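Local coordinates for azurocidin (Homo sapiens, PDB 1A7S), which binds heparin and endotoxin and serves as an antibacterial, chemotactic neutrophil-granule protein, a serine protease homologue, at residues I1-F12 against S138-V146; L15-F25 against V50-L60. All coordinates share one frame; numbering follows the deposited sequence.

Contact 1 (I1-F12 against S138-V146); sequences IVGGRKARPRQF and SRFPRFVNV. With NAG (2-acetamido-2-deoxy-beta-D-glucopyranose), chain B.
R5 and F143 pair as antiparallel strand residues with two backbone hydrogen bonds, R5 N to F143 O (2.9 Å) and F143 N back to R5 O. Two residues on, A7 N reaches P141 O (2.8 Å), so the short strand 5-6 is held against strand 142-146. A further polar grip comes from R142: bent at its third torsion (chi3 73°), its chain folds back over the K6 backbone, and NH2 approaches G4 O at 3.0 Å from above the carbonyl plane, while NE shares a water with I1 O and G4 N.

Aromatic contacts flank this pairing. The ammonium of K6 sits over the face of F140 as a cation-pi pair, NZ 3.9 Å from the ring centroid; the fully extended lysine also lays CE on that face. F143 is enclosed more fully: Q11 puts NE2 over one ring face, 3.5 Å from CZ, and F12 CZ meets F143 CB. R5 runs alongside the ring, its guanidinium plane nearly perpendicular to it (84°), and NH1 donates to O3 of the sugar linked to N145.

Branched apolar side chains also meet, I1 CG2 on V144 CG1 (3.7 Å). G4 CA lies 3.1 Å from F143 O, on the side where a side chain would project, which suits glycine. The I1 amino group bonds D174, the N-terminal insertion typical of activated trypsin-like proteases, retained in this homologue; the strand pairing holds the segment that follows.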
# COMPACT_ATOMS: atom_id res chain seq x y z
N ILE A 1 -9.26 4.29 5.97
CA ILE A 1 -8.67 5.64 6.27
C ILE A 1 -9.60 6.39 7.18
O ILE A 1 -10.79 6.49 6.88
CB ILE A 1 -8.48 6.41 4.95
CG1 ILE A 1 -7.55 5.70 3.93
CG2 ILE A 1 -8.05 7.86 5.18
CD1 ILE A 1 -6.05 5.68 4.35
N VAL A 2 -9.02 6.92 8.26
CA VAL A 2 -9.72 7.78 9.19
C VAL A 2 -9.37 9.21 8.94
O VAL A 2 -8.23 9.54 8.59
CB VAL A 2 -9.42 7.35 10.67
CG1 VAL A 2 -8.02 7.28 11.04
CG2 VAL A 2 -10.30 8.18 11.61
N GLY A 3 -10.35 10.11 9.04
CA GLY A 3 -10.07 11.52 8.94
C GLY A 3 -9.83 12.00 7.54
O GLY A 3 -9.25 13.08 7.37
N GLY A 4 -10.21 11.24 6.55
CA GLY A 4 -9.98 11.53 5.16
C GLY A 4 -11.22 11.99 4.41
O GLY A 4 -12.28 12.17 4.97
N ARG A 5 -11.04 12.15 3.13
CA ARG A 5 -12.04 12.58 2.16
C ARG A 5 -12.26 11.50 1.11
O ARG A 5 -11.35 10.74 0.78
CB ARG A 5 -11.52 13.84 1.45
CG ARG A 5 -12.24 14.50 0.39
CD ARG A 5 -11.55 15.76 -0.17
NE ARG A 5 -11.44 16.75 0.94
CZ ARG A 5 -10.61 17.79 0.86
NH1 ARG A 5 -9.78 17.94 -0.18
NH2 ARG A 5 -10.58 18.63 1.87
N LYS A 6 -13.47 11.43 0.58
CA LYS A 6 -13.78 10.49 -0.49
C LYS A 6 -12.98 10.86 -1.72
O LYS A 6 -12.93 12.02 -2.14
CB LYS A 6 -15.26 10.58 -0.78
CG LYS A 6 -15.78 9.65 -1.85
CD LYS A 6 -17.31 9.81 -2.00
CE LYS A 6 -17.82 9.02 -3.21
NZ LYS A 6 -19.31 9.20 -3.31
N ALA A 7 -12.28 9.84 -2.27
CA ALA A 7 -11.54 10.03 -3.51
C ALA A 7 -12.48 10.14 -4.72
O ALA A 7 -13.64 9.67 -4.67
CB ALA A 7 -10.59 8.84 -3.73
N ARG A 8 -11.96 10.65 -5.83
CA ARG A 8 -12.63 10.63 -7.09
C ARG A 8 -12.14 9.46 -7.94
O ARG A 8 -11.06 8.93 -7.73
CB ARG A 8 -12.32 11.96 -7.82
CG ARG A 8 -13.07 13.09 -7.01
CD ARG A 8 -12.84 14.42 -7.46
NE ARG A 8 -13.49 14.71 -8.76
CZ ARG A 8 -13.58 15.92 -9.23
NH1 ARG A 8 -13.20 16.98 -8.51
NH2 ARG A 8 -13.94 16.07 -10.48
N PRO A 9 -12.96 9.05 -8.94
CA PRO A 9 -12.51 7.96 -9.79
C PRO A 9 -11.17 8.34 -10.44
O PRO A 9 -10.98 9.44 -10.90
CB PRO A 9 -13.62 7.83 -10.82
CG PRO A 9 -14.84 8.29 -10.11
CD PRO A 9 -14.34 9.44 -9.22
N ARG A 10 -10.24 7.44 -10.44
CA ARG A 10 -8.92 7.51 -11.06
C ARG A 10 -8.03 8.47 -10.34
O ARG A 10 -6.93 8.76 -10.87
CB ARG A 10 -9.02 7.85 -12.56
CG ARG A 10 -10.10 7.12 -13.30
CD ARG A 10 -10.01 7.33 -14.79
NE ARG A 10 -9.98 8.71 -15.22
CZ ARG A 10 -11.07 9.50 -15.41
NH1 ARG A 10 -12.28 9.04 -15.22
NH2 ARG A 10 -10.89 10.73 -15.85
N GLN A 11 -8.39 8.95 -9.15
CA GLN A 11 -7.50 9.89 -8.45
C GLN A 11 -6.20 9.18 -8.04
O GLN A 11 -5.16 9.84 -8.02
CB GLN A 11 -8.20 10.44 -7.22
CG GLN A 11 -7.41 11.53 -6.52
CD GLN A 11 -8.17 12.20 -5.41
OE1 GLN A 11 -9.41 11.99 -5.24
NE2 GLN A 11 -7.50 12.92 -4.54
N PHE A 12 -6.29 7.90 -7.67
CA PHE A 12 -5.14 7.08 -7.30
C PHE A 12 -5.10 5.83 -8.13
O PHE A 12 -5.41 4.71 -7.69
CB PHE A 12 -5.25 6.72 -5.80
CG PHE A 12 -5.34 7.98 -4.95
CD1 PHE A 12 -4.26 8.74 -4.64
CD2 PHE A 12 -6.55 8.41 -4.43
CE1 PHE A 12 -4.33 9.83 -3.83
CE2 PHE A 12 -6.68 9.48 -3.65
CZ PHE A 12 -5.57 10.26 -3.34
N SER A 138 -14.65 1.13 3.75
CA SER A 138 -15.31 2.09 2.90
C SER A 138 -15.41 1.53 1.49
O SER A 138 -14.43 1.04 0.92
CB SER A 138 -14.44 3.38 2.86
OG SER A 138 -14.99 4.26 1.89
N ARG A 139 -16.61 1.59 0.90
CA ARG A 139 -16.74 1.09 -0.48
C ARG A 139 -16.02 1.95 -1.49
O ARG A 139 -15.59 1.48 -2.53
CB ARG A 139 -18.22 0.90 -0.88
CG ARG A 139 -19.01 2.20 -1.02
CD ARG A 139 -20.51 1.93 -1.14
NE ARG A 139 -20.83 1.24 -2.38
CZ ARG A 139 -22.06 0.89 -2.76
NH1 ARG A 139 -23.04 0.86 -1.84
NH2 ARG A 139 -22.28 0.48 -3.94
N PHE A 140 -15.88 3.24 -1.17
CA PHE A 140 -15.12 4.18 -2.03
C PHE A 140 -13.74 4.36 -1.46
O PHE A 140 -13.51 4.30 -0.23
CB PHE A 140 -15.86 5.53 -2.09
CG PHE A 140 -17.26 5.44 -2.65
CD1 PHE A 140 -17.50 5.06 -3.94
CD2 PHE A 140 -18.34 5.69 -1.83
CE1 PHE A 140 -18.80 5.00 -4.43
CE2 PHE A 140 -19.64 5.56 -2.30
CZ PHE A 140 -19.87 5.24 -3.60
N PRO A 141 -12.74 4.67 -2.28
CA PRO A 141 -11.44 4.98 -1.74
C PRO A 141 -11.51 6.35 -1.00
O PRO A 141 -12.30 7.19 -1.41
CB PRO A 141 -10.51 5.04 -2.95
CG PRO A 141 -11.39 4.82 -4.15
CD PRO A 141 -12.82 5.05 -3.70
N ARG A 142 -10.74 6.44 0.05
CA ARG A 142 -10.64 7.71 0.81
C ARG A 142 -9.16 8.05 0.91
O ARG A 142 -8.33 7.17 0.82
CB ARG A 142 -11.35 7.60 2.15
CG ARG A 142 -12.80 7.22 2.06
CD ARG A 142 -13.48 7.24 3.40
NE ARG A 142 -13.69 8.62 3.87
CZ ARG A 142 -14.67 9.41 3.51
NH1 ARG A 142 -15.62 9.12 2.66
NH2 ARG A 142 -14.66 10.68 4.04
N PHE A 143 -8.85 9.33 1.17
CA PHE A 143 -7.49 9.78 1.27
C PHE A 143 -7.33 10.85 2.31
O PHE A 143 -8.26 11.62 2.62
CB PHE A 143 -6.95 10.21 -0.10
CG PHE A 143 -7.52 11.52 -0.59
CD1 PHE A 143 -8.80 11.59 -1.12
CD2 PHE A 143 -6.79 12.69 -0.50
CE1 PHE A 143 -9.39 12.79 -1.46
CE2 PHE A 143 -7.37 13.88 -0.93
CZ PHE A 143 -8.68 13.91 -1.39
N VAL A 144 -6.13 10.93 2.83
CA VAL A 144 -5.81 11.92 3.87
C VAL A 144 -4.39 12.47 3.63
O VAL A 144 -3.51 11.74 3.16
CB VAL A 144 -5.93 11.29 5.26
CG1 VAL A 144 -5.06 10.06 5.49
CG2 VAL A 144 -5.93 12.25 6.39
N ASN A 145 -4.22 13.75 3.93
CA ASN A 145 -2.93 14.39 3.94
C ASN A 145 -2.21 14.01 5.25
O ASN A 145 -2.86 14.14 6.31
CB ASN A 145 -3.10 15.90 3.94
CG ASN A 145 -3.54 16.44 2.58
OD1 ASN A 145 -3.31 15.84 1.53
ND2 ASN A 145 -4.17 17.63 2.65
N VAL A 146 -0.98 13.61 5.18
CA VAL A 146 -0.21 13.25 6.35
C VAL A 146 1.15 13.93 6.27
O VAL A 146 1.59 14.30 5.15
CB VAL A 146 -0.10 11.74 6.60
CG1 VAL A 146 -1.49 11.06 6.62
CG2 VAL A 146 0.77 11.06 5.55
C1 NAG B . -4.46 18.41 1.48
C2 NAG B . -5.98 18.76 1.64
C3 NAG B . -6.35 19.77 0.57
C4 NAG B . -5.44 21.05 0.84
C5 NAG B . -4.01 20.54 0.54
C6 NAG B . -2.95 21.54 0.91
C7 NAG B . -7.35 16.82 2.36
C8 NAG B . -7.98 15.51 2.01
N2 NAG B . -6.77 17.53 1.37
O3 NAG B . -7.66 20.19 0.77
O4 NAG B . -5.85 21.96 -0.22
O5 NAG B . -3.69 19.63 1.61
O6 NAG B . -3.37 22.32 2.00
O7 NAG B . -7.29 17.22 3.48
O HOH W 1 -11.90 8.94 6.13
O HOH W 2 -15.70 13.14 1.87

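Contact 2 (L15-F25 against V50-L60); sequences LASIQNQGRHF and VSTVVLGAYDL. With EOH (ethanol), chain E; EOH (ethanol), chain J.
L60 lays its two methyls over a polar cluster formed by strands 15-20 and 23-32: CD1 meets H24 CB at 3.9 Å, and CD2 lies 3.8 Å from S17 OG. Beneath it runs a chain of hydrogen bonds. H24 ND1 donates to S17 OG (2.7 Å) with the hydroxyl in the imidazole plane, and S17 OG donates to a lone pair of Q19 OE1. A hydroxyl can accept one bond and donate the other, which suits serine here; chi1 169° swings OG away from the backbone N, to lie between imidazole and amide. These bonds fix the rotation of the Q19 amide, whose OE1 takes a further bond from a water shared with L60 O; H24 NE2 is held in turn by G173 O.

The backbones are joined by two antiparallel hydrogen-bonded pairs. S17 N reaches V54 O nearly straight (176°) and V54 N returns to S17 O, while Q19 and T52 exchange the same two bonds, T52 N to Q19 O at 2.8 Å. On this face the amide carbon, Q19 CD, packs on V54 CG2 (3.7 Å).

The other face is apolar. A16 CB touches L55 CD2 at 3.7 Å, and I18 CD1 lies beside V53 CG2; the beta-branched V53 and compact A16 suit this interior, which L93, V36 and I73 also line. At the far end S51 OG meets the edge of the F25 ring and bonds to P48 O. N20 to R23 form a type I' turn, with G22 at positive phi, that reverses the chain into strand 23-32. The pairing of strands 15-20 and 51-55 closes the six-stranded antiparallel beta-barrel of the N-terminal half of the chymotrypsin fold.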
# COMPACT_ATOMS: atom_id res chain seq x y z
N LEU A 15 -3.60 2.20 -7.32
CA LEU A 15 -4.01 1.50 -6.15
C LEU A 15 -4.53 0.08 -6.46
O LEU A 15 -5.31 -0.07 -7.43
CB LEU A 15 -5.11 2.20 -5.39
CG LEU A 15 -4.82 3.30 -4.50
CD1 LEU A 15 -6.11 3.72 -3.78
CD2 LEU A 15 -3.70 3.06 -3.48
N ALA A 16 -4.17 -0.84 -5.62
CA ALA A 16 -4.70 -2.19 -5.69
C ALA A 16 -5.58 -2.48 -4.50
O ALA A 16 -5.31 -2.02 -3.40
CB ALA A 16 -3.51 -3.17 -5.66
N SER A 17 -6.58 -3.31 -4.73
CA SER A 17 -7.41 -3.96 -3.72
C SER A 17 -7.01 -5.44 -3.73
O SER A 17 -7.10 -6.08 -4.76
CB SER A 17 -8.88 -3.77 -4.03
OG SER A 17 -9.67 -4.59 -3.20
N ILE A 18 -6.56 -5.96 -2.61
CA ILE A 18 -6.19 -7.37 -2.43
C ILE A 18 -7.35 -8.05 -1.71
O ILE A 18 -7.81 -7.59 -0.65
CB ILE A 18 -4.88 -7.51 -1.64
CG1 ILE A 18 -3.81 -6.52 -2.02
CG2 ILE A 18 -4.42 -8.94 -1.81
CD1 ILE A 18 -3.33 -6.38 -3.35
N GLN A 19 -7.85 -9.11 -2.33
CA GLN A 19 -9.12 -9.71 -1.94
C GLN A 19 -8.98 -11.18 -1.68
O GLN A 19 -8.21 -11.90 -2.35
CB GLN A 19 -10.17 -9.44 -3.06
CG GLN A 19 -10.33 -7.96 -3.32
CD GLN A 19 -11.51 -7.54 -4.16
OE1 GLN A 19 -11.77 -6.30 -4.29
NE2 GLN A 19 -12.22 -8.46 -4.69
N ASN A 20 -9.78 -11.67 -0.73
CA ASN A 20 -9.85 -13.08 -0.33
C ASN A 20 -11.31 -13.50 -0.52
O ASN A 20 -12.20 -12.97 0.18
CB ASN A 20 -9.43 -13.20 1.14
CG ASN A 20 -9.54 -14.53 1.77
OD1 ASN A 20 -10.10 -15.48 1.24
ND2 ASN A 20 -9.09 -14.65 3.01
N GLN A 21 -11.54 -14.34 -1.51
CA GLN A 21 -12.93 -14.72 -1.87
C GLN A 21 -13.79 -13.46 -2.07
O GLN A 21 -14.96 -13.40 -1.66
CB GLN A 21 -13.54 -15.61 -0.81
CG GLN A 21 -12.75 -16.92 -0.62
CD GLN A 21 -12.70 -17.75 -1.86
OE1 GLN A 21 -13.59 -17.81 -2.66
NE2 GLN A 21 -11.53 -18.44 -1.96
N GLY A 22 -13.21 -12.46 -2.79
CA GLY A 22 -13.90 -11.29 -3.14
C GLY A 22 -13.99 -10.20 -2.04
O GLY A 22 -14.61 -9.16 -2.30
N ARG A 23 -13.45 -10.43 -0.84
CA ARG A 23 -13.50 -9.52 0.28
C ARG A 23 -12.14 -8.77 0.35
O ARG A 23 -11.09 -9.43 0.46
CB ARG A 23 -13.69 -10.31 1.58
CG ARG A 23 -13.81 -9.45 2.83
CD ARG A 23 -14.00 -10.28 4.06
NE ARG A 23 -12.92 -11.18 4.35
CZ ARG A 23 -11.75 -11.00 4.89
NH1 ARG A 23 -11.37 -9.82 5.42
NH2 ARG A 23 -10.89 -12.04 5.01
N HIS A 24 -12.19 -7.48 0.24
CA HIS A 24 -10.99 -6.64 0.38
C HIS A 24 -10.44 -6.83 1.81
O HIS A 24 -11.13 -6.63 2.78
CB HIS A 24 -11.39 -5.18 0.18
CG HIS A 24 -10.29 -4.22 0.44
ND1 HIS A 24 -9.52 -3.72 -0.64
CD2 HIS A 24 -9.84 -3.69 1.57
CE1 HIS A 24 -8.65 -2.96 -0.08
NE2 HIS A 24 -8.77 -2.91 1.25
N PHE A 25 -9.13 -7.05 1.91
CA PHE A 25 -8.44 -7.10 3.22
C PHE A 25 -7.20 -6.26 3.27
O PHE A 25 -6.71 -6.03 4.39
CB PHE A 25 -8.16 -8.53 3.66
CG PHE A 25 -7.16 -9.29 2.80
CD1 PHE A 25 -7.54 -10.01 1.69
CD2 PHE A 25 -5.79 -9.31 3.12
CE1 PHE A 25 -6.66 -10.72 0.90
CE2 PHE A 25 -4.89 -9.99 2.35
CZ PHE A 25 -5.31 -10.71 1.24
N VAL A 50 -4.34 -17.80 -1.75
CA VAL A 50 -5.56 -17.73 -2.55
C VAL A 50 -6.33 -16.47 -2.47
O VAL A 50 -7.47 -16.33 -2.08
CB VAL A 50 -6.01 -18.79 -3.37
CG1 VAL A 50 -6.84 -19.87 -2.73
CG2 VAL A 50 -6.59 -18.30 -4.70
N SER A 51 -5.58 -15.42 -2.83
CA SER A 51 -6.06 -14.10 -2.92
C SER A 51 -5.96 -13.62 -4.38
O SER A 51 -5.15 -14.15 -5.15
CB SER A 51 -5.16 -13.12 -2.08
OG SER A 51 -5.32 -13.52 -0.68
N THR A 52 -6.76 -12.60 -4.67
CA THR A 52 -6.73 -11.93 -5.94
C THR A 52 -6.37 -10.46 -5.80
O THR A 52 -6.38 -9.93 -4.69
CB THR A 52 -8.08 -12.01 -6.68
OG1 THR A 52 -9.04 -11.37 -5.92
CG2 THR A 52 -8.41 -13.48 -6.97
N VAL A 53 -5.97 -9.87 -6.93
CA VAL A 53 -5.57 -8.48 -7.00
C VAL A 53 -6.49 -7.76 -7.98
O VAL A 53 -6.58 -8.21 -9.11
CB VAL A 53 -4.10 -8.29 -7.45
CG1 VAL A 53 -3.77 -6.82 -7.60
CG2 VAL A 53 -3.17 -9.00 -6.47
N VAL A 54 -7.13 -6.70 -7.54
CA VAL A 54 -7.98 -5.89 -8.37
C VAL A 54 -7.38 -4.51 -8.55
O VAL A 54 -7.13 -3.80 -7.58
CB VAL A 54 -9.40 -5.76 -7.75
CG1 VAL A 54 -10.31 -5.00 -8.71
CG2 VAL A 54 -9.99 -7.12 -7.47
N LEU A 55 -7.14 -4.15 -9.80
CA LEU A 55 -6.67 -2.82 -10.21
C LEU A 55 -7.80 -2.08 -10.91
O LEU A 55 -8.70 -2.72 -11.48
CB LEU A 55 -5.49 -2.97 -11.15
CG LEU A 55 -4.29 -3.79 -10.66
CD1 LEU A 55 -3.19 -3.74 -11.72
CD2 LEU A 55 -3.81 -3.29 -9.33
N GLY A 56 -7.76 -0.77 -10.95
CA GLY A 56 -8.76 0.01 -11.62
C GLY A 56 -10.09 0.12 -10.89
O GLY A 56 -11.06 0.60 -11.48
N ALA A 57 -10.15 -0.30 -9.62
CA ALA A 57 -11.41 -0.23 -8.91
C ALA A 57 -11.69 1.17 -8.38
O ALA A 57 -10.77 1.94 -8.10
CB ALA A 57 -11.38 -1.18 -7.73
N TYR A 58 -12.98 1.45 -8.18
CA TYR A 58 -13.41 2.67 -7.50
C TYR A 58 -14.32 2.27 -6.35
O TYR A 58 -13.93 2.45 -5.16
CB TYR A 58 -14.06 3.66 -8.44
CG TYR A 58 -14.57 4.91 -7.79
CD1 TYR A 58 -13.65 5.74 -7.17
CD2 TYR A 58 -15.92 5.22 -7.76
CE1 TYR A 58 -13.98 6.87 -6.54
CE2 TYR A 58 -16.29 6.45 -7.08
CZ TYR A 58 -15.29 7.20 -6.48
OH TYR A 58 -15.63 8.43 -5.84
N ASP A 59 -15.51 1.81 -6.65
CA ASP A 59 -16.47 1.32 -5.63
C ASP A 59 -16.35 -0.19 -5.51
O ASP A 59 -16.61 -0.95 -6.44
CB ASP A 59 -17.90 1.70 -6.15
CG ASP A 59 -19.01 1.24 -5.28
OD1 ASP A 59 -18.77 0.53 -4.25
OD2 ASP A 59 -20.17 1.62 -5.59
N LEU A 60 -15.87 -0.66 -4.36
CA LEU A 60 -15.64 -2.05 -4.16
C LEU A 60 -16.87 -2.92 -4.47
O LEU A 60 -16.70 -4.07 -4.83
CB LEU A 60 -15.21 -2.35 -2.71
CG LEU A 60 -13.86 -1.89 -2.26
CD1 LEU A 60 -13.59 -2.18 -0.82
CD2 LEU A 60 -12.74 -2.41 -3.16
C1 EOH E . -10.88 4.39 -10.02
C2 EOH E . -10.57 4.61 -8.65
O EOH E . -11.20 3.45 -11.02
C1 EOH J . -12.49 -9.48 -7.51
C2 EOH J . -12.28 -9.40 -9.03
O EOH J . -11.43 -10.27 -6.88
O HOH W 3 -8.01 -1.05 -7.68
O HOH W 4 -6.05 1.08 -9.73
O HOH W 5 -14.57 -5.80 -5.43
O HOH W 6 -10.69 -12.87 -4.24
O HOH W 7 -9.12 -17.70 -0.27
O HOH W 8 -9.58 -15.33 -3.37

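Contact 2 is the more buried: its strands close one barrel, and its inner face is packed with small and branched apolar side chains. Contact 1 lies nearer the surface, where a two-residue strand pairs with strand 142-148 of the second sheet, and arginine, lysine, aromatic rings and a glycan replace most of that apolar filling. Both rely on antiparallel backbone pairing, but contact 2 has two complete hydrogen-bonded pairs and contact 1 has one, supplemented by A7 and R142. The two meet directly where Y58 OH lies 2.6 Å from A7 O, probably a hydrogen bond, and where L60 N probably bonds R139 O. Thus the N-terminal segment and the 138-146 segment both border the loop leaving strand 51-55.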